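Local coordinates for mandelate racemase/muconate lactonizing enzyme-like protein (Rubrobacter xylanophilus DSM 9941, PDB 3CYJ) that belongs to the mandelate racemase/muconate lactonizing enzyme family of the enolase superfamily and holds a sodium ion in its barrel domain, at residues V13-D21 and L354-A364. Numbering follows the deposited sequence.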
loop_
_atom_site.group_PDB
_atom_site.type_symbol
_atom_site.label_atom_id
_atom_site.label_comp_id
_atom_site.label_asym_id
_atom_site.label_seq_id
_atom_site.Cartn_x
_atom_site.Cartn_y
_atom_site.Cartn_z
ATOM N N VAL A 13 -6.777 49.457 0.004
ATOM C CA VAL A 13 -7.647 48.393 0.427
ATOM C C VAL A 13 -8.938 49.002 0.979
ATOM O O VAL A 13 -8.892 49.980 1.694
ATOM C CB VAL A 13 -6.973 47.517 1.576
ATOM C CG1 VAL A 13 -7.769 46.264 1.813
ATOM C CG2 VAL A 13 -5.560 47.170 1.229
ATOM N N SER A 14 -10.072 48.378 0.669
ATOM C CA SER A 14 -11.368 48.805 1.155
ATOM C C SER A 14 -12.273 47.589 1.166
ATOM O O SER A 14 -11.920 46.568 0.599
ATOM C CB SER A 14 -11.929 49.947 0.289
ATOM O OG SER A 14 -12.085 49.561 -1.072
ATOM N N ALA A 15 -13.414 47.672 1.837
ATOM C CA ALA A 15 -14.274 46.522 2.017
ATOM C C ALA A 15 -15.700 46.975 1.936
ATOM O O ALA A 15 -16.030 48.114 2.278
ATOM C CB ALA A 15 -14.012 45.828 3.380
ATOM N N TYR A 16 -16.561 46.080 1.484
ATOM C CA TYR A 16 -17.978 46.385 1.310
ATOM C C TYR A 16 -18.755 45.187 1.765
ATOM O O TYR A 16 -18.371 44.023 1.484
ATOM C CB TYR A 16 -18.284 46.698 -0.155
ATOM C CG TYR A 16 -17.285 47.673 -0.699
ATOM C CD1 TYR A 16 -17.481 49.067 -0.570
ATOM C CD2 TYR A 16 -16.103 47.218 -1.265
ATOM C CE1 TYR A 16 -16.538 49.968 -1.019
ATOM C CE2 TYR A 16 -15.152 48.086 -1.702
ATOM C CZ TYR A 16 -15.367 49.480 -1.590
ATOM O OH TYR A 16 -14.385 50.357 -2.058
ATOM N N THR A 17 -19.848 45.460 2.459
ATOM C CA THR A 17 -20.741 44.433 2.928
ATOM C C THR A 17 -22.086 44.665 2.295
ATOM O O THR A 17 -22.611 45.772 2.369
ATOM C CB THR A 17 -20.883 44.482 4.486
ATOM O OG1 THR A 17 -19.593 44.319 5.082
ATOM C CG2 THR A 17 -21.847 43.406 5.018
ATOM N N VAL A 18 -22.653 43.619 1.689
ATOM C CA VAL A 18 -23.931 43.673 0.982
ATOM C C VAL A 18 -24.902 42.577 1.479
ATOM O O VAL A 18 -24.610 41.365 1.403
ATOM C CB VAL A 18 -23.725 43.465 -0.539
ATOM C CG1 VAL A 18 -25.034 43.573 -1.272
ATOM C CG2 VAL A 18 -22.670 44.448 -1.106
ATOM N N PRO A 19 -26.076 42.996 1.994
ATOM C CA PRO A 19 -27.083 42.014 2.337
ATOM C C PRO A 19 -27.406 41.105 1.164
ATOM O O PRO A 19 -27.458 41.548 0.046
ATOM C CB PRO A 19 -28.318 42.888 2.689
ATOM C CG PRO A 19 -27.696 44.165 3.207
ATOM C CD PRO A 19 -26.541 44.375 2.251
ATOM N N THR A 20 -27.636 39.839 1.458
ATOM C CA THR A 20 -28.196 38.893 0.509
ATOM C C THR A 20 -29.633 39.347 0.218
ATOM O O THR A 20 -30.246 40.045 1.039
ATOM C CB THR A 20 -28.193 37.436 1.077
ATOM O OG1 THR A 20 -28.791 37.416 2.387
ATOM C CG2 THR A 20 -26.750 36.926 1.256
ATOM N N ASP A 21 -30.183 38.951 -0.929
ATOM C CA ASP A 21 -31.550 39.328 -1.257
ATOM C C ASP A 21 -32.619 38.452 -0.550
ATOM O O ASP A 21 -33.810 38.663 -0.716
ATOM C CB ASP A 21 -31.750 39.435 -2.787
ATOM C CG ASP A 21 -31.466 38.108 -3.529
ATOM O OD1 ASP A 21 -31.150 37.096 -2.876
ATOM O OD2 ASP A 21 -31.562 38.073 -4.779
ATOM N N LEU A 354 -15.142 50.144 -10.451
ATOM C CA LEU A 354 -15.996 50.267 -9.259
ATOM C C LEU A 354 -17.022 51.376 -9.508
ATOM O O LEU A 354 -16.642 52.459 -9.938
ATOM C CB LEU A 354 -15.164 50.544 -7.993
ATOM C CG LEU A 354 -15.882 50.614 -6.617
ATOM C CD1 LEU A 354 -16.553 49.301 -6.223
ATOM C CD2 LEU A 354 -14.943 51.107 -5.499
ATOM N N LYS A 355 -18.307 51.098 -9.280
ATOM C CA LYS A 355 -19.313 52.144 -9.235
ATOM C C LYS A 355 -19.156 52.851 -7.887
ATOM O O LYS A 355 -19.694 52.387 -6.865
ATOM C CB LYS A 355 -20.714 51.547 -9.346
ATOM C CG LYS A 355 -20.945 50.671 -10.578
ATOM C CD LYS A 355 -22.385 50.200 -10.671
ATOM C CE LYS A 355 -22.546 49.437 -11.920
ATOM N NZ LYS A 355 -23.775 48.623 -11.996
ATOM N N ARG A 356 -18.431 53.967 -7.861
ATOM C CA ARG A 356 -18.080 54.642 -6.579
ATOM C C ARG A 356 -19.297 55.145 -5.744
ATOM O O ARG A 356 -19.188 55.323 -4.537
ATOM C CB ARG A 356 -16.997 55.735 -6.777
ATOM N N SER A 357 -20.454 55.308 -6.378
ATOM C CA SER A 357 -21.687 55.676 -5.668
ATOM C C SER A 357 -22.290 54.561 -4.838
ATOM O O SER A 357 -22.571 54.759 -3.645
ATOM C CB SER A 357 -22.762 56.151 -6.655
ATOM O OG SER A 357 -23.047 57.527 -6.430
ATOM N N GLU A 358 -22.538 53.419 -5.491
ATOM C CA GLU A 358 -22.957 52.195 -4.803
ATOM C C GLU A 358 -21.874 51.743 -3.812
ATOM O O GLU A 358 -22.183 51.292 -2.703
ATOM C CB GLU A 358 -23.222 51.067 -5.803
ATOM C CG GLU A 358 -24.330 51.340 -6.787
ATOM C CD GLU A 358 -25.699 50.853 -6.296
ATOM O OE1 GLU A 358 -25.899 50.735 -5.061
ATOM O OE2 GLU A 358 -26.589 50.597 -7.153
ATOM N N ALA A 359 -20.609 51.841 -4.214
ATOM C CA ALA A 359 -19.527 51.540 -3.289
ATOM C C ALA A 359 -19.788 52.144 -1.892
ATOM O O ALA A 359 -19.816 51.431 -0.890
ATOM C CB ALA A 359 -18.190 52.049 -3.849
ATOM N N GLY A 360 -19.999 53.459 -1.852
ATOM C CA GLY A 360 -20.156 54.216 -0.626
ATOM C C GLY A 360 -21.350 53.771 0.178
ATOM O O GLY A 360 -21.327 53.754 1.416
ATOM N N LYS A 361 -22.410 53.399 -0.517
ATOM C CA LYS A 361 -23.584 52.920 0.147
ATOM C C LYS A 361 -23.249 51.680 1.021
ATOM O O LYS A 361 -23.804 51.516 2.106
ATOM C CB LYS A 361 -24.673 52.623 -0.889
ATOM C CG LYS A 361 -25.891 51.967 -0.262
ATOM C CD LYS A 361 -27.080 51.789 -1.208
ATOM C CE LYS A 361 -28.296 51.229 -0.415
ATOM N NZ LYS A 361 -29.563 51.211 -1.220
ATOM N N TYR A 362 -22.331 50.825 0.552
ATOM C CA TYR A 362 -22.050 49.525 1.199
ATOM C C TYR A 362 -20.687 49.444 1.831
ATOM O O TYR A 362 -20.284 48.374 2.265
ATOM C CB TYR A 362 -22.167 48.379 0.202
ATOM C CG TYR A 362 -23.518 48.291 -0.423
ATOM C CD1 TYR A 362 -24.599 47.831 0.316
ATOM C CD2 TYR A 362 -23.725 48.674 -1.755
ATOM C CE1 TYR A 362 -25.853 47.738 -0.238
ATOM C CE2 TYR A 362 -24.999 48.595 -2.340
ATOM C CZ TYR A 362 -26.051 48.122 -1.567
ATOM O OH TYR A 362 -27.322 48.031 -2.070
ATOM N N ALA A 363 -19.970 50.557 1.869
ATOM C CA ALA A 363 -18.745 50.640 2.629
ATOM C C ALA A 363 -18.901 49.951 3.997
ATOM O O ALA A 363 -19.903 50.126 4.675
ATOM C CB ALA A 363 -18.336 52.064 2.784
ATOM N N ALA A 364 -17.914 49.142 4.386
ATOM C CA ALA A 364 -18.001 48.325 5.625
ATOM C C ALA A 364 -17.978 49.151 6.927
ATOM O O ALA A 364 -16.982 49.826 7.236
ATOM C CB ALA A 364 -16.879 47.277 5.648
#
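The ring of Tyr16 is the main bump of the strand 13-20, filling a hollow between Leu354, the helix 356-362 and Ala363. With CG beside the backbone N (chi1 -48°), the ring leans back along the strand toward Ser14 and over to the helix. One edge meets the Ala359 carbonyl near the ring plane, CD1 to O 3.3 Å, while Tyr16 CE1 touches Ala359 CB at 3.9 Å. Leu354 points back at Tyr16, its CD2 3.6 Å from Tyr16 OH; that hydroxyl is also tied to Ser14 OG by a 2.6 Å hydrogen bond, which fixes the hydroxyl end of the ring. The helix crosses the strand at 76°; as is usual in the enolase superfamily, the chain returns from the barrel to end on the N-terminal capping domain, here along the edge of strand 13-20 that faces away from strand 33-43. Past the helix the chain straightens and makes a single beta bridge, Tyr16 with Ala363. Thr17 N gives a hydrogen bond to Tyr362 O (3.0 Å), in the carbonyl plane, and Ala364 N reaches Ala15 O (3.0 Å) from 40° above the plane of that carbonyl. The second bump, the Tyr362 ring, lies along the strand against Thr17 O, Val18 CG2 and Pro19 CD: Val18 CG2 sits 4.0 Å above one face, toward the rim, and Lys361 CG, from its own helix, covers the centre of the other. Val18 also packs on Val325 and Leu328 of helix 320-329. Beyond the bridge, the methyls of Ala15 and Ala364 meet, CB to CB 3.9 Å.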